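Local coordinates for DUF952 domain-containing protein (Caulobacter vibrioides, PDB 2O0Q) that is of unknown function but belongs to the DUF952 family of the ADP-ribosyl clan, at residues K71-R76 against H83-L88; L8-W13 against E96-L101. One frame throughout, in Å; residues are numbered along the deposited sequence.

Contact 1 (K71-R76 against H83-L88); sequences KWEASR and HLYRPL
Lys71 and Tyr85 both place CG anti to their own carbonyl carbon, with chi1 of -56° and -72°. The lysine chain runs on fully extended from there and crosses the tyrosine at about a right angle. Its CD passes 3.4 Å from Tyr85 CE1, and CE makes a CH-pi contact with the same face. The chain ends with NZ almost centrally over the ring, 4.0 Å from the Tyr85 centroid, in a cation-pi contact. The two backbones are the antiparallel strands 70-74 and 80-84 of a beta hairpin. Lys71 and His83 are a hydrogen-bonded pair and exchange two backbone bonds, Lys71 N to His83 O at 2.8 Å and His83 N to Lys71 O at 2.7 Å. Tyr85 follows the strand as the centre of an inverse gamma turn, yet its ring still reaches back to the hairpin partner. Its hydroxyl donates to Glu73 OE1, with OH and OE1 2.7 Å apart. The exact place of this oxygen is less sure, because the model puts it too close to the imidazole of His83. As modelled, OE1 lies at the edge of the tyrosine ring, near its plane. Beyond the two strands, Phe33 stacks on His83 and also meets the ring of Tyr85. In the model, Tyr85 thus takes a cation over its face and points its hydroxyl proton toward a carboxylate. The nearby ammonium would probably make the hydroxyl a better donor, and the bond to the carboxylate would in turn leave the ring richer in electrons for the cation.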
ATOM      1  N   LYS A  71      -3.816  -3.756  12.513  1.00 16.40           N
ATOM      2  CA  LYS A  71      -3.485  -3.004  13.712  1.00 16.81           C
ATOM      3  C   LYS A  71      -3.030  -1.609  13.315  1.00 15.42           C
ATOM      4  O   LYS A  71      -2.259  -1.446  12.364  1.00 15.49           O
ATOM      5  CB  LYS A  71      -2.358  -3.696  14.488  1.00 20.10           C
ATOM      6  CG  LYS A  71      -2.635  -5.138  14.880  1.00 23.68           C
ATOM      7  CD  LYS A  71      -1.441  -5.728  15.619  1.00 29.73           C
ATOM      8  CE  LYS A  71      -1.657  -7.197  15.964  1.00 32.25           C
ATOM      9  NZ  LYS A  71      -0.440  -7.808  16.582  1.00 34.40           N
ATOM     10  N   TRP A  72      -3.528  -0.607  14.028  1.00 13.60           N
ATOM     11  CA  TRP A  72      -3.140   0.778  13.772  1.00 12.47           C
ATOM     12  C   TRP A  72      -2.095   1.097  14.820  1.00 13.56           C
ATOM     13  O   TRP A  72      -2.406   1.185  16.006  1.00 14.03           O
ATOM     14  CB  TRP A  72      -4.336   1.714  13.912  1.00 12.77           C
ATOM     15  CG  TRP A  72      -5.322   1.546  12.803  1.00 14.52           C
ATOM     16  CD1 TRP A  72      -6.316   0.610  12.717  1.00 14.89           C
ATOM     17  CD2 TRP A  72      -5.387   2.312  11.598  1.00 15.25           C
ATOM     18  NE1 TRP A  72      -6.997   0.749  11.531  1.00 16.09           N
ATOM     19  CE2 TRP A  72      -6.446   1.788  10.826  1.00 16.82           C
ATOM     20  CE3 TRP A  72      -4.652   3.392  11.095  1.00 17.94           C
ATOM     21  CZ2 TRP A  72      -6.789   2.310   9.574  1.00 17.78           C
ATOM     22  CZ3 TRP A  72      -4.991   3.908   9.853  1.00 17.03           C
ATOM     23  CH2 TRP A  72      -6.051   3.367   9.106  1.00 17.38           C
ATOM     24  N   GLU A  73      -0.853   1.257  14.380  1.00 13.44           N
ATOM     25  CA  GLU A  73       0.241   1.516  15.306  1.00 13.89           C
ATOM     26  C   GLU A  73       0.906   2.874  15.130  1.00 14.05           C
ATOM     27  O   GLU A  73       1.239   3.275  14.012  1.00 14.78           O
ATOM     28  CB  GLU A  73       1.279   0.403  15.165  1.00 14.14           C
ATOM     29  CG  GLU A  73       0.689  -0.983  15.370  1.00 16.40           C
ATOM     30  CD  GLU A  73       1.731  -2.084  15.318  1.00 18.21           C
ATOM     31  OE1 GLU A  73       2.044  -2.564  14.212  1.00 18.40           O
ATOM     32  OE2 GLU A  73       2.245  -2.461  16.391  1.00 18.11           O
ATOM     33  N   ALA A  74       1.091   3.572  16.247  1.00 14.86           N
ATOM     34  CA  ALA A  74       1.733   4.888  16.262  1.00 14.32           C
ATOM     35  C   ALA A  74       3.151   4.761  15.715  1.00 15.20           C
ATOM     36  O   ALA A  74       4.005   4.092  16.308  1.00 15.01           O
ATOM     37  CB  ALA A  74       1.770   5.430  17.684  1.00 13.78           C
ATOM     38  N   SER A  75       3.405   5.411  14.587  1.00 14.42           N
ATOM     39  CA  SER A  75       4.715   5.324  13.956  1.00 14.74           C
ATOM     40  C   SER A  75       5.262   6.682  13.512  1.00 14.78           C
ATOM     41  O   SER A  75       5.471   7.578  14.330  1.00 13.80           O
ATOM     42  CB  SER A  75       4.621   4.356  12.762  1.00 14.57           C
ATOM     43  OG  SER A  75       5.873   4.157  12.133  1.00 14.51           O
ATOM     44  N   ARG A  76       5.484   6.825  12.209  1.00 12.94           N
ATOM     45  CA  ARG A  76       6.033   8.043  11.616  1.00 14.24           C
ATOM     46  C   ARG A  76       5.333   9.328  12.045  1.00 13.88           C
ATOM     47  O   ARG A  76       4.131   9.494  11.840  1.00 14.27           O
ATOM     48  CB  ARG A  76       5.993   7.921  10.088  1.00 15.50           C
ATOM     49  CG  ARG A  76       6.960   8.830   9.353  1.00 17.42           C
ATOM     50  CD  ARG A  76       7.055   8.414   7.885  1.00 18.37           C
ATOM     51  NE  ARG A  76       5.858   8.761   7.123  1.00 19.51           N
ATOM     52  CZ  ARG A  76       5.378   8.048   6.106  1.00 16.50           C
ATOM     53  NH1 ARG A  76       5.981   6.930   5.719  1.00 15.21           N
ATOM     54  NH2 ARG A  76       4.301   8.465   5.453  1.00 13.45           N
ATOM     55  N   HIS A  83      -1.217  -1.554   9.909  1.00 12.51           N
ATOM     56  CA  HIS A  83      -0.321  -2.692   9.718  1.00 12.28           C
ATOM     57  C   HIS A  83      -1.163  -3.976   9.685  1.00 13.79           C
ATOM     58  O   HIS A  83      -1.856  -4.291  10.655  1.00 14.84           O
ATOM     59  CB  HIS A  83       0.690  -2.776  10.870  1.00 13.03           C
ATOM     60  CG  HIS A  83       1.647  -1.621  10.941  1.00 10.92           C
ATOM     61  ND1 HIS A  83       1.888  -0.778   9.878  1.00 13.46           N
ATOM     62  CD2 HIS A  83       2.487  -1.227  11.929  1.00  9.24           C
ATOM     63  CE1 HIS A  83       2.838   0.083  10.205  1.00  7.51           C
ATOM     64  NE2 HIS A  83       3.220  -0.170  11.444  1.00 14.39           N
ATOM     65  N   LEU A  84      -1.096  -4.719   8.579  1.00 13.67           N
ATOM     66  CA  LEU A  84      -1.876  -5.951   8.440  1.00 14.07           C
ATOM     67  C   LEU A  84      -1.016  -7.174   8.735  1.00 14.06           C
ATOM     68  O   LEU A  84      -0.105  -7.508   7.978  1.00 14.84           O
ATOM     69  CB  LEU A  84      -2.469  -6.057   7.028  1.00 13.14           C
ATOM     70  CG  LEU A  84      -3.398  -7.255   6.783  1.00 14.45           C
ATOM     71  CD1 LEU A  84      -4.597  -7.173   7.722  1.00 12.10           C
ATOM     72  CD2 LEU A  84      -3.855  -7.273   5.327  1.00 15.24           C
ATOM     73  N   TYR A  85      -1.323  -7.839   9.844  1.00 14.47           N
ATOM     74  CA  TYR A  85      -0.572  -9.007  10.272  1.00 15.21           C
ATOM     75  C   TYR A  85      -1.063 -10.312   9.660  1.00 17.09           C
ATOM     76  O   TYR A  85      -1.323 -11.290  10.367  1.00 17.94           O
ATOM     77  CB  TYR A  85      -0.581  -9.095  11.800  1.00 14.12           C
ATOM     78  CG  TYR A  85       0.291  -8.043  12.451  1.00 13.53           C
ATOM     79  CD1 TYR A  85      -0.064  -6.693  12.433  1.00 13.20           C
ATOM     80  CD2 TYR A  85       1.502  -8.395  13.044  1.00 11.95           C
ATOM     81  CE1 TYR A  85       0.779  -5.718  12.991  1.00 10.69           C
ATOM     82  CE2 TYR A  85       2.341  -7.438  13.598  1.00 11.84           C
ATOM     83  CZ  TYR A  85       1.981  -6.109  13.571  1.00 10.92           C
ATOM     84  OH  TYR A  85       2.830  -5.186  14.134  1.00 10.85           O
ATOM     85  N   ARG A  86      -1.172 -10.308   8.337  1.00 17.78           N
ATOM     86  CA  ARG A  86      -1.602 -11.468   7.562  1.00 18.81           C
ATOM     87  C   ARG A  86      -1.575 -11.052   6.100  1.00 18.45           C
ATOM     88  O   ARG A  86      -1.609  -9.864   5.789  1.00 16.90           O
ATOM     89  CB  ARG A  86      -3.023 -11.896   7.941  1.00 19.00           C
ATOM     90  CG  ARG A  86      -4.131 -10.907   7.571  1.00 18.19           C
ATOM     91  CD  ARG A  86      -5.500 -11.557   7.796  1.00 19.17           C
ATOM     92  NE  ARG A  86      -6.636 -10.665   7.567  1.00 17.79           N
ATOM     93  CZ  ARG A  86      -7.042 -10.229   6.376  1.00 18.00           C
ATOM     94  NH1 ARG A  86      -6.408 -10.592   5.266  1.00 19.24           N
ATOM     95  NH2 ARG A  86      -8.100  -9.431   6.297  1.00 18.05           N
ATOM     96  N   PRO A  87      -1.500 -12.021   5.180  1.00 17.89           N
ATOM     97  CA  PRO A  87      -1.480 -11.630   3.768  1.00 18.46           C
ATOM     98  C   PRO A  87      -2.768 -10.917   3.360  1.00 18.65           C
ATOM     99  O   PRO A  87      -3.832 -11.151   3.938  1.00 18.54           O
ATOM    100  CB  PRO A  87      -1.271 -12.960   3.038  1.00 19.16           C
ATOM    101  CG  PRO A  87      -1.781 -13.988   4.015  1.00 21.18           C
ATOM    102  CD  PRO A  87      -1.303 -13.470   5.335  1.00 19.34           C
ATOM    103  N   LEU A  88      -2.662 -10.025   2.378  1.00 17.20           N
ATOM    104  CA  LEU A  88      -3.824  -9.292   1.892  1.00 16.60           C
ATOM    105  C   LEU A  88      -4.457 -10.069   0.750  1.00 16.91           C
ATOM    106  O   LEU A  88      -3.812 -10.351  -0.258  1.00 16.27           O
ATOM    107  CB  LEU A  88      -3.415  -7.904   1.401  1.00 15.03           C
ATOM    108  CG  LEU A  88      -4.473  -7.026   0.739  1.00 16.80           C
ATOM    109  CD1 LEU A  88      -5.499  -6.594   1.774  1.00 15.73           C
ATOM    110  CD2 LEU A  88      -3.799  -5.816   0.116  1.00 15.41           C
TER

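Contact 2 (L8-W13 against E96-L101); sequences LSRAEW and EADLDL
Trp13 turns the edge of its indole to the carboxylate of Glu96. The donor Trp13 NE1 lies 2.9 Å from Glu96 OE2, and this oxygen sits close to the ring plane. The carboxylate is rotated 70° against the indole, and the N-H reaches OE2 from above the carboxylate plane. Arg10 approaches Glu96 at about a right angle, and its NH2 makes a long salt bridge of 3.6 Å to Glu96 OE1. Its closer partner is Asp98. Arg10 NH2 meets the syn lone pair of Asp98 OD1 at 2.7 Å, with OD1 in the guanidinium plane and the two flat groups 68° apart. The arginine chain bends at both chi2 and chi3, which curls the guanidinium round to the strand. These residues join the first turn of helix 10-19 to strand 93-98, an outermost strand of the six-stranded antiparallel sheet. Ser9 is the N-cap of that helix and forms a capping box with Glu12, whose N donates to Ser9 OG at 3.1 Å. Two waters fill out the salt-bridge network. Water 1 accepts from Arg10 NE and donates weakly to Asp98 OD1. Water 2 lies in the guanidinium plane, accepting from Arg10 NH1 and donating to Glu96 OE1 at 2.7 Å. Arg10 NH1 also forms a salt bridge with Asp14, one turn further along the helix.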
ATOM      1  N   LEU A   8       3.026  -1.063  -4.478  1.00 14.38           N
ATOM      2  CA  LEU A   8       3.901  -2.183  -4.812  1.00 13.55           C
ATOM      3  C   LEU A   8       4.160  -2.232  -6.310  1.00 13.79           C
ATOM      4  O   LEU A   8       3.450  -1.603  -7.101  1.00 14.25           O
ATOM      5  CB  LEU A   8       3.298  -3.518  -4.341  1.00 14.60           C
ATOM      6  CG  LEU A   8       2.241  -4.242  -5.190  1.00 14.51           C
ATOM      7  CD1 LEU A   8       1.945  -5.591  -4.562  1.00 13.10           C
ATOM      8  CD2 LEU A   8       0.973  -3.435  -5.287  1.00 15.53           C
ATOM      9  N   SER A   9       5.185  -2.978  -6.701  1.00 13.65           N
ATOM     10  CA  SER A   9       5.536  -3.095  -8.111  1.00 13.04           C
ATOM     11  C   SER A   9       4.497  -3.919  -8.862  1.00 14.74           C
ATOM     12  O   SER A   9       3.776  -4.724  -8.268  1.00 12.02           O
ATOM     13  CB  SER A   9       6.908  -3.761  -8.260  1.00 13.26           C
ATOM     14  OG  SER A   9       6.851  -5.140  -7.927  1.00 13.54           O
ATOM     15  N   ARG A  10       4.422  -3.711 -10.171  1.00 14.67           N
ATOM     16  CA  ARG A  10       3.488  -4.458 -11.008  1.00 17.37           C
ATOM     17  C   ARG A  10       3.819  -5.950 -10.904  1.00 17.69           C
ATOM     18  O   ARG A  10       2.924  -6.798 -10.853  1.00 19.64           O
ATOM     19  CB  ARG A  10       3.598  -3.976 -12.459  1.00 18.42           C
ATOM     20  CG  ARG A  10       2.983  -4.902 -13.511  1.00 21.28           C
ATOM     21  CD  ARG A  10       1.535  -5.262 -13.213  1.00 21.62           C
ATOM     22  NE  ARG A  10       0.646  -4.103 -13.200  1.00 21.80           N
ATOM     23  CZ  ARG A  10      -0.675  -4.185 -13.072  1.00 21.93           C
ATOM     24  NH1 ARG A  10      -1.251  -5.374 -12.950  1.00 22.42           N
ATOM     25  NH2 ARG A  10      -1.421  -3.087 -13.060  1.00 22.53           N
ATOM     26  N   ALA A  11       5.107  -6.265 -10.855  1.00 18.49           N
ATOM     27  CA  ALA A  11       5.539  -7.655 -10.747  1.00 19.19           C
ATOM     28  C   ALA A  11       4.953  -8.296  -9.495  1.00 19.57           C
ATOM     29  O   ALA A  11       4.409  -9.399  -9.542  1.00 20.04           O
ATOM     30  CB  ALA A  11       7.061  -7.730 -10.704  1.00 18.80           C
ATOM     31  N   GLU A  12       5.064  -7.597  -8.372  1.00 19.51           N
ATOM     32  CA  GLU A  12       4.550  -8.124  -7.121  1.00 19.19           C
ATOM     33  C   GLU A  12       3.036  -8.282  -7.129  1.00 18.52           C
ATOM     34  O   GLU A  12       2.507  -9.248  -6.571  1.00 18.45           O
ATOM     35  CB  GLU A  12       5.006  -7.237  -5.961  1.00 20.04           C
ATOM     36  CG  GLU A  12       6.493  -7.402  -5.659  1.00 22.99           C
ATOM     37  CD  GLU A  12       7.022  -6.358  -4.698  1.00 24.48           C
ATOM     38  OE1 GLU A  12       6.931  -5.157  -5.027  1.00 24.88           O
ATOM     39  OE2 GLU A  12       7.530  -6.739  -3.618  1.00 24.37           O
ATOM     40  N   TRP A  13       2.337  -7.353  -7.775  1.00 17.35           N
ATOM     41  CA  TRP A  13       0.884  -7.431  -7.836  1.00 16.85           C
ATOM     42  C   TRP A  13       0.454  -8.603  -8.727  1.00 17.69           C
ATOM     43  O   TRP A  13      -0.462  -9.348  -8.376  1.00 18.60           O
ATOM     44  CB  TRP A  13       0.300  -6.113  -8.357  1.00 16.15           C
ATOM     45  CG  TRP A  13      -1.210  -6.076  -8.396  1.00 17.95           C
ATOM     46  CD1 TRP A  13      -1.985  -5.612  -9.419  1.00 18.70           C
ATOM     47  CD2 TRP A  13      -2.119  -6.514  -7.373  1.00 16.59           C
ATOM     48  NE1 TRP A  13      -3.318  -5.735  -9.103  1.00 18.50           N
ATOM     49  CE2 TRP A  13      -3.430  -6.286  -7.853  1.00 17.86           C
ATOM     50  CE3 TRP A  13      -1.954  -7.076  -6.099  1.00 17.21           C
ATOM     51  CZ2 TRP A  13      -4.573  -6.601  -7.106  1.00 18.54           C
ATOM     52  CZ3 TRP A  13      -3.096  -7.392  -5.352  1.00 18.94           C
ATOM     53  CH2 TRP A  13      -4.387  -7.153  -5.862  1.00 18.06           C
ATOM     54  N   GLU A  96      -7.579  -0.719  -7.975  1.00 19.80           N
ATOM     55  CA  GLU A  96      -6.161  -0.549  -8.249  1.00 20.05           C
ATOM     56  C   GLU A  96      -5.959   0.502  -9.325  1.00 21.45           C
ATOM     57  O   GLU A  96      -6.895   0.862 -10.042  1.00 22.98           O
ATOM     58  CB  GLU A  96      -5.541  -1.870  -8.707  1.00 19.58           C
ATOM     59  CG  GLU A  96      -6.230  -2.502  -9.903  1.00 20.42           C
ATOM     60  CD  GLU A  96      -5.480  -3.714 -10.423  1.00 21.21           C
ATOM     61  OE1 GLU A  96      -4.453  -3.532 -11.108  1.00 20.09           O
ATOM     62  OE2 GLU A  96      -5.910  -4.852 -10.134  1.00 20.99           O
ATOM     63  N   ALA A  97      -4.725   0.979  -9.438  1.00 18.91           N
ATOM     64  CA  ALA A  97      -4.385   1.995 -10.420  1.00 19.55           C
ATOM     65  C   ALA A  97      -2.891   1.998 -10.668  1.00 18.25           C
ATOM     66  O   ALA A  97      -2.097   1.784  -9.745  1.00 18.77           O
ATOM     67  CB  ALA A  97      -4.826   3.361  -9.921  1.00 17.30           C
ATOM     68  N   ASP A  98      -2.501   2.227 -11.917  1.00 18.51           N
ATOM     69  CA  ASP A  98      -1.085   2.282 -12.243  1.00 18.81           C
ATOM     70  C   ASP A  98      -0.641   3.715 -12.006  1.00 17.59           C
ATOM     71  O   ASP A  98      -1.296   4.658 -12.446  1.00 19.09           O
ATOM     72  CB  ASP A  98      -0.843   1.881 -13.697  1.00 19.72           C
ATOM     73  CG  ASP A  98      -1.288   0.462 -13.987  1.00 22.12           C
ATOM     74  OD1 ASP A  98      -1.042  -0.430 -13.147  1.00 21.76           O
ATOM     75  OD2 ASP A  98      -1.877   0.241 -15.065  1.00 25.77           O
ATOM     76  N   LEU A  99       0.471   3.873 -11.302  1.00 16.58           N
ATOM     77  CA  LEU A  99       0.990   5.191 -10.963  1.00 14.90           C
ATOM     78  C   LEU A  99       1.984   5.771 -11.958  1.00 15.46           C
ATOM     79  O   LEU A  99       2.691   5.038 -12.650  1.00 17.10           O
ATOM     80  CB  LEU A  99       1.643   5.138  -9.583  1.00 14.94           C
ATOM     81  CG  LEU A  99       0.737   4.765  -8.409  1.00 13.35           C
ATOM     82  CD1 LEU A  99       1.576   4.581  -7.157  1.00 12.22           C
ATOM     83  CD2 LEU A  99      -0.308   5.853  -8.205  1.00 11.61           C
ATOM     84  N   ASP A 100       2.018   7.102 -12.012  1.00 15.69           N
ATOM     85  CA  ASP A 100       2.924   7.846 -12.879  1.00 16.70           C
ATOM     86  C   ASP A 100       3.857   8.634 -11.960  1.00 16.32           C
ATOM     87  O   ASP A 100       3.483   8.979 -10.842  1.00 16.94           O
ATOM     88  CB  ASP A 100       2.160   8.839 -13.767  1.00 18.95           C
ATOM     89  CG  ASP A 100       1.195   8.160 -14.724  1.00 22.34           C
ATOM     90  OD1 ASP A 100       1.613   7.208 -15.414  1.00 22.89           O
ATOM     91  OD2 ASP A 100       0.023   8.590 -14.790  1.00 25.75           O
ATOM     92  N   LEU A 101       5.062   8.921 -12.437  1.00 15.05           N
ATOM     93  CA  LEU A 101       6.048   9.671 -11.655  1.00 16.65           C
ATOM     94  C   LEU A 101       6.063  11.138 -12.067  1.00 16.22           C
ATOM     95  O   LEU A 101       5.784  11.460 -13.224  1.00 16.31           O
ATOM     96  CB  LEU A 101       7.443   9.088 -11.883  1.00 17.21           C
ATOM     97  CG  LEU A 101       8.028   7.971 -11.011  1.00 19.67           C
ATOM     98  CD1 LEU A 101       6.960   7.040 -10.488  1.00 18.61           C
ATOM     99  CD2 LEU A 101       9.064   7.226 -11.833  1.00 19.77           C
TER
HETATM  100  O   HOH W   1       1.544  -1.790 -14.313  1.00 33.40           O
HETATM  101  O   HOH W   2      -4.068  -5.748 -12.661  1.00 37.67           O

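Contact 1 and contact 2 lie on opposite sides of the chain's centre, with their own centres about 20 Å apart and their nearest atoms about 6 Å apart. Both reach the same six-stranded antiparallel sheet. Contact 1 pairs strand 70-74, at one border, with its neighbour 80-84. Contact 2 ties strand 93-98, at the other border, to the start of helix 10-19. Along the chain, 8-13 comes first, then 71-76, 83-88 and 96-101. The two borders of the sheet are thus tied down differently. Contact 1 does it by a local hairpin, contact 2 by a link between an early helix and the sheet's last strand, across 82 intervening residues.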